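PDB 2YYB: GTP cyclohydrolase 1 type 2 homolog from Thermus thermophilus, which is of unknown function but belongs to the GTP cyclohydrolase I type 2/NIF3 family and probably binds a pair of divalent metal ions. Local coordinates for residues R8-Y13 and A223-R228; P20-L25 and A96-D101; I49-L54 and L83-Q88; P153-G158 and N204-G209. All coordinates share one frame; numbering follows the deposited sequence.

Contact 1: R8-Y13 and A223-R228; sequences RYLDAY and AHLEAR
Y9, L10 and Y13 meet H224, L225 and R228 in an aromatic helix-to-helix contact between the N-terminal helix 3-13 and the late helix 216-229. The two axes stay 12.7 Å apart at 120°, so long side chains must bridge the gap. H224 ties the group together, meeting both tyrosines. Its imidazole lies over one face of the Y13 ring in an offset stack, centroids 4.1 Å apart and planes at 22°, with Y13 OH over the middle of the imidazole. H224 NE2 is hydrogen-bonded to Y9 OH at 2.7 Å and lies in the plane of the Y9 ring, at its edge. Y9, Y13 and H224 all carry CG opposite the backbone N, which throws the three rings out across the space between the helices. R228, extended from CG to NE, lays its guanidinium plane 13° from that of the Y9 ring, Y9 CE1 lying 3.3 Å from R228 NE. On the side nearer the sheet, L10 CD2 touches L225 CD2 at 3.7 Å, and both leucines also pack on strand 60-63. The result is an aromatic cluster beside a leucine pair, joining the two ends of the chain over the five-stranded mixed sheet.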
loop_
_atom_site.group_PDB
_atom_site.type_symbol
_atom_site.label_atom_id
_atom_site.label_comp_id
_atom_site.label_asym_id
_atom_site.label_seq_id
_atom_site.Cartn_x
_atom_site.Cartn_y
_atom_site.Cartn_z
ATOM N N ARG A 8 20.623 18.391 20.515
ATOM C CA ARG A 8 21.412 18.336 19.290
ATOM C C ARG A 8 22.502 17.276 19.416
ATOM O O ARG A 8 22.673 16.434 18.526
ATOM C CB ARG A 8 22.060 19.691 19.021
ATOM C CG ARG A 8 21.794 20.278 17.649
ATOM C CD ARG A 8 21.407 21.737 17.786
ATOM N NE ARG A 8 22.226 22.414 18.790
ATOM C CZ ARG A 8 21.883 23.548 19.397
ATOM N NH1 ARG A 8 20.730 24.140 19.096
ATOM N NH2 ARG A 8 22.681 24.086 20.320
ATOM N N TYR A 9 23.233 17.312 20.527
ATOM C CA TYR A 9 24.289 16.340 20.749
ATOM C C TYR A 9 23.726 14.927 20.692
ATOM O O TYR A 9 24.207 14.097 19.916
ATOM C CB TYR A 9 24.950 16.548 22.102
ATOM C CG TYR A 9 25.990 15.491 22.420
ATOM C CD1 TYR A 9 27.233 15.475 21.758
ATOM C CD2 TYR A 9 25.751 14.517 23.395
ATOM C CE1 TYR A 9 28.217 14.514 22.071
ATOM C CE2 TYR A 9 26.724 13.559 23.709
ATOM C CZ TYR A 9 27.952 13.566 23.045
ATOM O OH TYR A 9 28.908 12.634 23.373
ATOM N N LEU A 10 22.707 14.653 21.508
ATOM C CA LEU A 10 22.099 13.324 21.542
ATOM C C LEU A 10 21.633 12.827 20.181
ATOM O O LEU A 10 21.892 11.681 19.819
ATOM C CB LEU A 10 20.947 13.298 22.537
ATOM C CG LEU A 10 21.462 13.408 23.973
ATOM C CD1 LEU A 10 20.297 13.409 24.958
ATOM C CD2 LEU A 10 22.396 12.240 24.244
ATOM N N ASP A 11 20.959 13.676 19.420
ATOM C CA ASP A 11 20.505 13.259 18.105
ATOM C C ASP A 11 21.735 12.881 17.274
ATOM O O ASP A 11 21.704 11.951 16.460
ATOM C CB ASP A 11 19.741 14.392 17.423
ATOM C CG ASP A 11 18.432 14.727 18.128
ATOM O OD1 ASP A 11 17.880 15.804 17.851
ATOM O OD2 ASP A 11 17.946 13.914 18.947
ATOM N N ALA A 12 22.827 13.599 17.501
ATOM C CA ALA A 12 24.062 13.353 16.769
ATOM C C ALA A 12 24.722 12.057 17.211
ATOM O O ALA A 12 24.980 11.168 16.394
ATOM C CB ALA A 12 25.019 14.508 16.975
ATOM N N TYR A 13 24.982 11.967 18.512
ATOM C CA TYR A 13 25.634 10.821 19.122
ATOM C C TYR A 13 24.937 9.511 18.846
ATOM O O TYR A 13 25.592 8.498 18.628
ATOM C CB TYR A 13 25.739 11.031 20.633
ATOM C CG TYR A 13 26.470 9.935 21.372
ATOM C CD1 TYR A 13 27.831 9.700 21.161
ATOM C CD2 TYR A 13 25.804 9.143 22.297
ATOM C CE1 TYR A 13 28.508 8.698 21.862
ATOM C CE2 TYR A 13 26.462 8.143 23.003
ATOM C CZ TYR A 13 27.813 7.920 22.787
ATOM O OH TYR A 13 28.453 6.928 23.509
ATOM N N ALA A 223 25.355 8.092 31.993
ATOM C CA ALA A 223 26.732 8.092 32.497
ATOM C C ALA A 223 27.677 8.760 31.507
ATOM O O ALA A 223 28.671 9.394 31.892
ATOM C CB ALA A 223 27.189 6.674 32.753
ATOM N N HIS A 224 27.367 8.595 30.229
ATOM C CA HIS A 224 28.153 9.189 29.163
ATOM C C HIS A 224 28.022 10.698 29.259
ATOM O O HIS A 224 29.020 11.412 29.249
ATOM C CB HIS A 224 27.637 8.703 27.818
ATOM C CG HIS A 224 28.294 9.347 26.640
ATOM N ND1 HIS A 224 29.657 9.340 26.449
ATOM C CD2 HIS A 224 27.767 9.955 25.551
ATOM C CE1 HIS A 224 29.941 9.909 25.291
ATOM N NE2 HIS A 224 28.812 10.292 24.726
ATOM N N LEU A 225 26.792 11.185 29.384
ATOM C CA LEU A 225 26.575 12.620 29.464
ATOM C C LEU A 225 27.212 13.229 30.706
ATOM O O LEU A 225 27.555 14.396 30.698
ATOM C CB LEU A 225 25.079 12.955 29.419
ATOM C CG LEU A 225 24.269 12.547 28.183
ATOM C CD1 LEU A 225 22.788 12.788 28.454
ATOM C CD2 LEU A 225 24.719 13.319 26.960
ATOM N N GLU A 226 27.379 12.457 31.772
ATOM C CA GLU A 226 27.997 13.005 32.981
ATOM C C GLU A 226 29.507 13.077 32.830
ATOM O O GLU A 226 30.178 13.872 33.493
ATOM C CB GLU A 226 27.690 12.152 34.202
ATOM C CG GLU A 226 28.382 12.655 35.460
ATOM C CD GLU A 226 27.947 11.904 36.708
ATOM O OE1 GLU A 226 27.978 12.502 37.808
ATOM O OE2 GLU A 226 27.576 10.708 36.596
ATOM N N ALA A 227 30.033 12.224 31.957
ATOM C CA ALA A 227 31.457 12.167 31.716
ATOM C C ALA A 227 31.852 13.301 30.812
ATOM O O ALA A 227 32.926 13.864 30.950
ATOM C CB ALA A 227 31.828 10.834 31.069
ATOM N N ARG A 228 30.969 13.652 29.892
ATOM C CA ARG A 228 31.282 14.693 28.935
ATOM C C ARG A 228 30.714 16.079 29.240
ATOM O O ARG A 228 31.149 17.067 28.643
ATOM C CB ARG A 228 30.826 14.238 27.556
ATOM C CG ARG A 228 31.137 15.188 26.450
ATOM C CD ARG A 228 30.326 14.827 25.237
ATOM N NE ARG A 228 30.381 15.864 24.212
ATOM C CZ ARG A 228 31.309 15.939 23.262
ATOM N NH1 ARG A 228 32.276 15.025 23.194
ATOM N NH2 ARG A 228 31.266 16.935 22.385
#

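Contact 2: P20-L25 and A96-D101; sequences PQDPSL and AHLPLD
D22 grips H97 and L98 with both oxygens of its carboxylate. OD1 accepts the backbone N-H of L98 (2.9 Å from L98 N to D22 OD1, 161° at the hydrogen), which arrives on the syn side, 25° out of the carboxylate plane. OD2 turns its syn lone pair to the imidazole: H97 ND1 to D22 OD2 is 2.8 Å, but the bond is bent, and the oxygen sits 28° out of the ring plane. Both groups reach across with CG opposite the backbone N. Around this pair, L98 CD1 lies 3.7 Å from D22 CB, and S24, whose N weakly bonds D22 OD2, brings OG to H97 CB at 3.1 Å. Placing an alanine here instead of D22 would probably leave H97 ND1 and the L98 amide without their acceptor and let the imidazole turn. Further out, W69 and H64 meet the H97 ring edge-to-face. H64 and H65, both predicted metal ligands, are about 4 Å from H97 between side chains, and predicted ligand D101 lies on the helix with H97 at its N-cap position. Donating to D22 fixes the rotation of H97, and one carboxylate ties imidazole and amide together, consistent with a second-shell position beside the predicted metal site.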
loop_
_atom_site.group_PDB
_atom_site.type_symbol
_atom_site.label_atom_id
_atom_site.label_comp_id
_atom_site.label_asym_id
_atom_site.label_seq_id
_atom_site.Cartn_x
_atom_site.Cartn_y
_atom_site.Cartn_z
ATOM N N PRO A 20 15.197 5.614 10.303
ATOM C CA PRO A 20 13.966 6.239 9.787
ATOM C C PRO A 20 12.719 5.360 9.776
ATOM O O PRO A 20 11.617 5.850 9.542
ATOM C CB PRO A 20 14.365 6.656 8.377
ATOM C CG PRO A 20 15.250 5.504 7.959
ATOM C CD PRO A 20 16.129 5.324 9.193
ATOM N N GLN A 21 12.895 4.068 10.026
ATOM C CA GLN A 21 11.776 3.128 10.027
ATOM C C GLN A 21 11.359 2.696 11.443
ATOM O O GLN A 21 10.753 1.630 11.635
ATOM C CB GLN A 21 12.140 1.895 9.185
ATOM C CG GLN A 21 13.142 0.918 9.822
ATOM C CD GLN A 21 14.429 1.578 10.300
ATOM O OE1 GLN A 21 14.924 2.533 9.695
ATOM N NE2 GLN A 21 14.992 1.048 11.384
ATOM N N ASP A 22 11.696 3.524 12.429
ATOM C CA ASP A 22 11.347 3.239 13.816
ATOM C C ASP A 22 10.005 3.922 14.048
ATOM O O ASP A 22 9.894 5.140 13.881
ATOM C CB ASP A 22 12.416 3.814 14.753
ATOM C CG ASP A 22 12.309 3.276 16.172
ATOM O OD1 ASP A 22 13.264 3.478 16.959
ATOM O OD2 ASP A 22 11.277 2.653 16.501
ATOM N N PRO A 23 8.958 3.146 14.411
ATOM C CA PRO A 23 7.644 3.760 14.642
ATOM C C PRO A 23 7.684 4.847 15.716
ATOM O O PRO A 23 7.044 5.885 15.574
ATOM C CB PRO A 23 6.764 2.566 15.032
ATOM C CG PRO A 23 7.733 1.639 15.702
ATOM C CD PRO A 23 8.933 1.717 14.781
ATOM N N SER A 24 8.454 4.615 16.776
ATOM C CA SER A 24 8.557 5.585 17.863
ATOM C C SER A 24 9.225 6.871 17.390
ATOM O O SER A 24 10.128 6.843 16.559
ATOM C CB SER A 24 9.354 5.009 19.028
ATOM O OG SER A 24 10.733 5.247 18.835
ATOM N N LEU A 25 8.768 7.994 17.924
ATOM C CA LEU A 25 9.317 9.291 17.556
ATOM C C LEU A 25 10.594 9.506 18.371
ATOM O O LEU A 25 10.531 9.911 19.530
ATOM C CB LEU A 25 8.292 10.390 17.870
ATOM C CG LEU A 25 8.417 11.740 17.168
ATOM C CD1 LEU A 25 9.647 11.754 16.280
ATOM C CD2 LEU A 25 7.158 11.989 16.340
ATOM N N ALA A 96 14.628 7.426 23.058
ATOM C CA ALA A 96 15.594 6.775 22.162
ATOM C C ALA A 96 15.272 5.280 22.098
ATOM O O ALA A 96 15.576 4.531 23.028
ATOM C CB ALA A 96 17.024 6.989 22.673
ATOM N N HIS A 97 14.659 4.858 20.989
ATOM C CA HIS A 97 14.254 3.466 20.801
ATOM C C HIS A 97 15.307 2.568 20.129
ATOM O O HIS A 97 16.254 2.106 20.779
ATOM C CB HIS A 97 12.965 3.418 19.987
ATOM C CG HIS A 97 12.304 2.078 19.984
ATOM N ND1 HIS A 97 11.303 1.748 19.098
ATOM C CD2 HIS A 97 12.467 1.000 20.789
ATOM C CE1 HIS A 97 10.873 0.526 19.357
ATOM N NE2 HIS A 97 11.563 0.049 20.381
ATOM N N LEU A 98 15.130 2.316 18.832
ATOM C CA LEU A 98 16.063 1.462 18.111
ATOM C C LEU A 98 17.509 1.950 18.199
ATOM O O LEU A 98 18.421 1.161 18.440
ATOM C CB LEU A 98 15.657 1.332 16.634
ATOM C CG LEU A 98 14.347 0.600 16.297
ATOM C CD1 LEU A 98 14.194 0.539 14.780
ATOM C CD2 LEU A 98 14.337 -0.802 16.885
ATOM N N PRO A 99 17.737 3.260 18.018
ATOM C CA PRO A 99 19.099 3.788 18.082
ATOM C C PRO A 99 19.822 3.558 19.404
ATOM O O PRO A 99 21.046 3.444 19.424
ATOM C CB PRO A 99 18.913 5.262 17.738
ATOM C CG PRO A 99 17.542 5.545 18.212
ATOM C CD PRO A 99 16.769 4.341 17.782
ATOM N N LEU A 100 19.075 3.477 20.502
ATOM C CA LEU A 100 19.688 3.239 21.806
ATOM C C LEU A 100 19.907 1.741 21.904
ATOM O O LEU A 100 20.791 1.273 22.619
ATOM C CB LEU A 100 18.763 3.685 22.947
ATOM C CG LEU A 100 19.373 4.191 24.264
ATOM C CD1 LEU A 100 18.365 3.986 25.403
ATOM C CD2 LEU A 100 20.662 3.468 24.583
ATOM N N ASP A 101 19.076 0.985 21.193
ATOM C CA ASP A 101 19.184 -0.466 21.186
ATOM C C ASP A 101 20.510 -0.845 20.497
ATOM O O ASP A 101 21.336 -1.567 21.066
ATOM C CB ASP A 101 17.962 -1.085 20.457
ATOM C CG ASP A 101 16.875 -1.572 21.427
ATOM O OD1 ASP A 101 15.672 -1.588 21.086
ATOM O OD2 ASP A 101 17.219 -1.959 22.557
#

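Contact 3: I49-L54 and L83-Q88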
loop_
_atom_site.group_PDB
_atom_site.type_symbol
_atom_site.label_atom_id
_atom_site.label_comp_id
_atom_site.label_asym_id
_atom_site.label_seq_id
_atom_site.Cartn_x
_atom_site.Cartn_y
_atom_site.Cartn_z
ATOM N N ILE A 49 6.901 6.627 36.608
ATOM C CA ILE A 49 8.248 7.107 36.334
ATOM C C ILE A 49 8.308 8.636 36.345
ATOM O O ILE A 49 9.268 9.219 36.861
ATOM C CB ILE A 49 8.759 6.626 34.950
ATOM C CG1 ILE A 49 9.142 5.150 35.023
ATOM C CG2 ILE A 49 9.958 7.449 34.510
ATOM C CD1 ILE A 49 10.069 4.834 36.201
ATOM N N PHE A 50 7.299 9.281 35.763
ATOM C CA PHE A 50 7.257 10.733 35.705
ATOM C C PHE A 50 7.151 11.397 37.079
ATOM O O PHE A 50 7.779 12.433 37.304
ATOM C CB PHE A 50 6.104 11.186 34.815
ATOM C CG PHE A 50 6.308 10.874 33.358
ATOM C CD1 PHE A 50 7.513 10.336 32.911
ATOM C CD2 PHE A 50 5.305 11.141 32.434
ATOM C CE1 PHE A 50 7.719 10.072 31.574
ATOM C CE2 PHE A 50 5.498 10.883 31.091
ATOM C CZ PHE A 50 6.711 10.346 30.650
ATOM N N ARG A 51 6.357 10.811 37.980
ATOM C CA ARG A 51 6.206 11.329 39.338
ATOM C C ARG A 51 7.555 11.227 40.065
ATOM O O ARG A 51 7.932 12.135 40.813
ATOM C CB ARG A 51 5.145 10.538 40.122
ATOM C CG ARG A 51 3.700 10.905 39.804
ATOM C CD ARG A 51 3.325 12.257 40.401
ATOM N NE ARG A 51 2.359 12.989 39.582
ATOM C CZ ARG A 51 2.001 14.254 39.802
ATOM N NH1 ARG A 51 2.527 14.924 40.825
ATOM N NH2 ARG A 51 1.140 14.863 38.991
ATOM N N LYS A 52 8.268 10.120 39.844
ATOM C CA LYS A 52 9.580 9.923 40.455
ATOM C C LYS A 52 10.568 10.950 39.918
ATOM O O LYS A 52 11.395 11.464 40.666
ATOM C CB LYS A 52 10.143 8.524 40.171
ATOM C CG LYS A 52 9.455 7.373 40.872
ATOM C CD LYS A 52 10.448 6.224 40.996
ATOM C CE LYS A 52 9.810 4.930 41.476
ATOM N NZ LYS A 52 8.963 4.325 40.401
ATOM N N ALA A 53 10.496 11.241 38.621
ATOM C CA ALA A 53 11.398 12.230 38.037
ATOM C C ALA A 53 11.107 13.581 38.682
ATOM O O ALA A 53 12.011 14.379 38.919
ATOM C CB ALA A 53 11.205 12.313 36.536
ATOM N N LEU A 54 9.834 13.821 38.964
ATOM C CA LEU A 54 9.403 15.050 39.597
ATOM C C LEU A 54 9.969 15.134 41.021
ATOM O O LEU A 54 10.410 16.206 41.461
ATOM C CB LEU A 54 7.872 15.104 39.657
ATOM C CG LEU A 54 7.274 16.415 40.174
ATOM C CD1 LEU A 54 7.572 17.491 39.177
ATOM C CD2 LEU A 54 5.782 16.308 40.364
ATOM N N LEU A 83 1.289 14.286 30.850
ATOM C CA LEU A 83 1.758 15.591 30.427
ATOM C C LEU A 83 1.692 16.637 31.541
ATOM O O LEU A 83 2.573 17.489 31.645
ATOM C CB LEU A 83 0.955 16.070 29.217
ATOM C CG LEU A 83 1.056 15.182 27.993
ATOM C CD1 LEU A 83 0.336 15.855 26.842
ATOM C CD2 LEU A 83 2.522 14.944 27.652
ATOM N N GLU A 84 0.653 16.587 32.366
ATOM C CA GLU A 84 0.535 17.544 33.461
ATOM C C GLU A 84 1.760 17.422 34.361
ATOM O O GLU A 84 2.309 18.430 34.815
ATOM C CB GLU A 84 -0.745 17.294 34.275
ATOM C CG GLU A 84 -2.005 17.692 33.554
ATOM C CD GLU A 84 -3.267 17.428 34.354
ATOM O OE1 GLU A 84 -3.521 16.247 34.708
ATOM O OE2 GLU A 84 -4.014 18.402 34.625
ATOM N N THR A 85 2.174 16.181 34.611
ATOM C CA THR A 85 3.328 15.875 35.442
ATOM C C THR A 85 4.611 16.396 34.800
ATOM O O THR A 85 5.400 17.085 35.439
ATOM C CB THR A 85 3.438 14.372 35.640
ATOM O OG1 THR A 85 2.218 13.898 36.197
ATOM C CG2 THR A 85 4.560 14.017 36.569
ATOM N N LEU A 86 4.846 16.079 33.537
ATOM C CA LEU A 86 6.055 16.610 32.932
ATOM C C LEU A 86 5.995 18.141 33.003
ATOM O O LEU A 86 6.947 18.774 33.447
ATOM C CB LEU A 86 6.215 16.151 31.478
ATOM C CG LEU A 86 6.329 14.646 31.210
ATOM C CD1 LEU A 86 6.515 14.440 29.721
ATOM C CD2 LEU A 86 7.490 14.027 31.969
ATOM N N PHE A 87 4.878 18.734 32.585
ATOM C CA PHE A 87 4.734 20.201 32.610
ATOM C C PHE A 87 5.021 20.749 34.001
ATOM O O PHE A 87 5.909 21.576 34.185
ATOM C CB PHE A 87 3.315 20.628 32.198
ATOM C CG PHE A 87 3.026 20.493 30.728
ATOM C CD1 PHE A 87 3.967 19.963 29.853
ATOM C CD2 PHE A 87 1.780 20.855 30.223
ATOM C CE1 PHE A 87 3.660 19.795 28.512
ATOM C CE2 PHE A 87 1.469 20.687 28.878
ATOM C CZ PHE A 87 2.409 20.155 28.024
ATOM N N GLN A 88 4.265 20.266 34.983
ATOM C CA GLN A 88 4.429 20.697 36.359
ATOM C C GLN A 88 5.899 20.754 36.776
ATOM O O GLN A 88 6.285 21.647 37.524
ATOM C CB GLN A 88 3.676 19.754 37.284
ATOM C CG GLN A 88 3.543 20.235 38.700
ATOM C CD GLN A 88 2.776 19.246 39.576
ATOM O OE1 GLN A 88 1.658 18.821 39.249
ATOM N NE2 GLN A 88 3.376 18.879 40.704
#
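Apolar packing between F50 and L86 forms the inner part of this contact. L86 CD2 sits over the centre of the F50 ring as a CH-pi contact, 3.6 Å from the centroid and 9° off the ring normal. F50 keeps CG beside its backbone N (chi1 -69°), and its ring and L86 both also pack on L93 of strand 92-95. Between the helices, T85 CG2, opposite the backbone N, lies 3.7 Å from F50 CB. On the polar outer side, R51 bends at chi2 and chi3, bringing its NH2 3.1 Å from T85 OG1, while that hydroxyl is hydrogen-bonded to E47 and to R81 O; E47 also forms a long, weak ion pair with R51. The T85 methyl lies over one face of the same guanidinium, and L54 sets a methyl against the amide of Q88, L54 CD2 being 3.5 Å from Q88 NE2. The segments run nearly parallel, 13° between directions and 9.3 Å between axes, as neighbouring helices on one side of the five-stranded mixed sheet. Beyond them, F87 meets F87 of the second subunit. The chemistry divides: hydrocarbon and ring against the sheet, and outside a threonine hydrogen-bonded to E47 and an arginine only weakly paired with it.

Contact 4: P153-G158 and N204-G209; sequences PLVHQG and NVIYAG
L154 and Y207 exchange two backbone hydrogen bonds: L154 N gives to Y207 O at 3.0 Å, and Y207 N returns to L154 O at 2.7 Å, in the carbonyl plane. At the next hydrogen-bonded pair, two residues on past the non-hydrogen-bonded V155 and I206, H156 N reaches V205 O at 2.8 Å, almost straight at 175°, while V205 N closes on H156 O at 2.9 Å. L154 O, V205 O and H156 O also accept CA-H contacts from I206, V155 and N204. The amide and carbonyl of I206 face the other way, bonding to F185 and T187 on strand 184-187. This is antiparallel pairing, with 154-157 an outer strand of the four-stranded mixed sheet and 204-207 next to it. On the side with L154 and H156, the rings of Y207 and H156 form an offset edge-to-face pair, Y207 giving the edge, planes at 82°. On the other side, CG2 of I206, opposite its backbone N, reaches P153 CB, 3.6 Å away, next to L145 of helix 141-147. A serine in place of I206 would probably open a gap between P153 and L145 and put a hydroxyl among apolar neighbours. The H156 ring also meets F195 and F199.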
loop_
_atom_site.group_PDB
_atom_site.type_symbol
_atom_site.label_atom_id
_atom_site.label_comp_id
_atom_site.label_asym_id
_atom_site.label_seq_id
_atom_site.Cartn_x
_atom_site.Cartn_y
_atom_site.Cartn_z
ATOM N N PRO A 153 16.918 -16.057 34.810
ATOM C CA PRO A 153 16.292 -16.066 33.481
ATOM C C PRO A 153 15.635 -17.386 33.085
ATOM O O PRO A 153 15.814 -18.411 33.737
ATOM C CB PRO A 153 17.449 -15.708 32.555
ATOM C CG PRO A 153 18.602 -16.344 33.221
ATOM C CD PRO A 153 18.386 -16.014 34.686
ATOM N N LEU A 154 14.853 -17.332 32.016
ATOM C CA LEU A 154 14.178 -18.505 31.490
ATOM C C LEU A 154 15.116 -18.999 30.403
ATOM O O LEU A 154 15.614 -18.214 29.586
ATOM C CB LEU A 154 12.826 -18.126 30.888
ATOM C CG LEU A 154 12.042 -19.220 30.162
ATOM C CD1 LEU A 154 11.626 -20.296 31.142
ATOM C CD2 LEU A 154 10.821 -18.614 29.483
ATOM N N VAL A 155 15.386 -20.296 30.414
ATOM C CA VAL A 155 16.273 -20.853 29.421
ATOM C C VAL A 155 15.602 -22.010 28.714
ATOM O O VAL A 155 14.988 -22.866 29.351
ATOM C CB VAL A 155 17.635 -21.278 30.066
ATOM C CG1 VAL A 155 17.525 -21.230 31.577
ATOM C CG2 VAL A 155 18.064 -22.665 29.585
ATOM N N HIS A 156 15.694 -21.987 27.388
ATOM C CA HIS A 156 15.140 -23.017 26.524
ATOM C C HIS A 156 16.317 -23.640 25.781
ATOM O O HIS A 156 16.845 -23.062 24.823
ATOM C CB HIS A 156 14.147 -22.411 25.517
ATOM C CG HIS A 156 12.809 -22.083 26.108
ATOM N ND1 HIS A 156 11.854 -21.361 25.427
ATOM C CD2 HIS A 156 12.258 -22.400 27.307
ATOM C CE1 HIS A 156 10.771 -21.250 26.180
ATOM N NE2 HIS A 156 10.992 -21.871 27.325
ATOM N N GLN A 157 16.738 -24.813 26.239
ATOM C CA GLN A 157 17.858 -25.489 25.616
ATOM C C GLN A 157 17.410 -26.518 24.603
ATOM O O GLN A 157 16.903 -27.571 24.962
ATOM C CB GLN A 157 18.726 -26.175 26.672
ATOM C CG GLN A 157 19.851 -26.979 26.056
ATOM C CD GLN A 157 20.646 -27.788 27.056
ATOM O OE1 GLN A 157 21.546 -28.524 26.661
ATOM N NE2 GLN A 157 20.332 -27.656 28.352
ATOM N N GLY A 158 17.603 -26.214 23.333
ATOM C CA GLY A 158 17.207 -27.150 22.302
ATOM C C GLY A 158 18.461 -27.725 21.688
ATOM O O GLY A 158 18.468 -28.845 21.149
ATOM N N ASN A 204 19.428 -22.545 21.405
ATOM C CA ASN A 204 19.557 -22.310 22.830
ATOM C C ASN A 204 19.061 -20.885 22.937
ATOM O O ASN A 204 19.522 -20.013 22.181
ATOM C CB ASN A 204 21.020 -22.358 23.270
ATOM C CG ASN A 204 21.493 -23.756 23.618
ATOM O OD1 ASN A 204 22.691 -24.048 23.510
ATOM N ND2 ASN A 204 20.570 -24.623 24.056
ATOM N N VAL A 205 18.114 -20.643 23.837
ATOM C CA VAL A 205 17.592 -19.295 23.997
ATOM C C VAL A 205 17.409 -18.975 25.459
ATOM O O VAL A 205 16.879 -19.795 26.211
ATOM C CB VAL A 205 16.217 -19.108 23.297
ATOM C CG1 VAL A 205 15.717 -17.679 23.506
ATOM C CG2 VAL A 205 16.331 -19.420 21.831
ATOM N N ILE A 206 17.856 -17.789 25.862
ATOM C CA ILE A 206 17.707 -17.348 27.251
ATOM C C ILE A 206 16.875 -16.062 27.251
ATOM O O ILE A 206 17.237 -15.085 26.582
ATOM C CB ILE A 206 19.076 -16.998 27.929
ATOM C CG1 ILE A 206 20.028 -18.195 27.920
ATOM C CG2 ILE A 206 18.832 -16.537 29.368
ATOM C CD1 ILE A 206 19.639 -19.275 28.881
ATOM N N TYR A 207 15.770 -16.069 27.994
ATOM C CA TYR A 207 14.885 -14.895 28.113
ATOM C C TYR A 207 15.156 -14.242 29.463
ATOM O O TYR A 207 14.798 -14.791 30.499
ATOM C CB TYR A 207 13.407 -15.316 28.015
ATOM C CG TYR A 207 13.052 -15.830 26.645
ATOM C CD1 TYR A 207 13.096 -14.985 25.537
ATOM C CD2 TYR A 207 12.752 -17.182 26.432
ATOM C CE1 TYR A 207 12.861 -15.469 24.249
ATOM C CE2 TYR A 207 12.513 -17.674 25.137
ATOM C CZ TYR A 207 12.576 -16.809 24.059
ATOM O OH TYR A 207 12.392 -17.271 22.783
ATOM N N ALA A 208 15.788 -13.070 29.447
ATOM C CA ALA A 208 16.131 -12.388 30.692
ATOM C C ALA A 208 15.245 -11.206 31.107
ATOM O O ALA A 208 15.616 -10.428 31.995
ATOM C CB ALA A 208 17.592 -11.959 30.638
ATOM N N GLY A 209 14.080 -11.077 30.476
ATOM C CA GLY A 209 13.161 -10.002 30.812
ATOM C C GLY A 209 13.234 -8.829 29.857
ATOM O O GLY A 209 14.321 -8.431 29.458
#

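Contacts 1 and 3 pack on the five-stranded sheet and contact 2 lies beyond the end of strand 92-95, while contact 4 belongs to the separate four-stranded sheet. Contact 1 joins the two ends of the chain, and the other three are nested in the loop it closes; contact 3 in turn lies inside the loop closed by contact 2. Contact 2 holds the predicted metal ligand D101. Contact 4 approaches from the other sheet: Y207 is about 9 Å from H210 and A208 about 10 Å from E214, between side chains. The nearest atoms of contacts 2 and 4 are about 10 Å apart; the centres of contacts 3 and 4 are 36 Å apart, on opposite sides of the chain's centre.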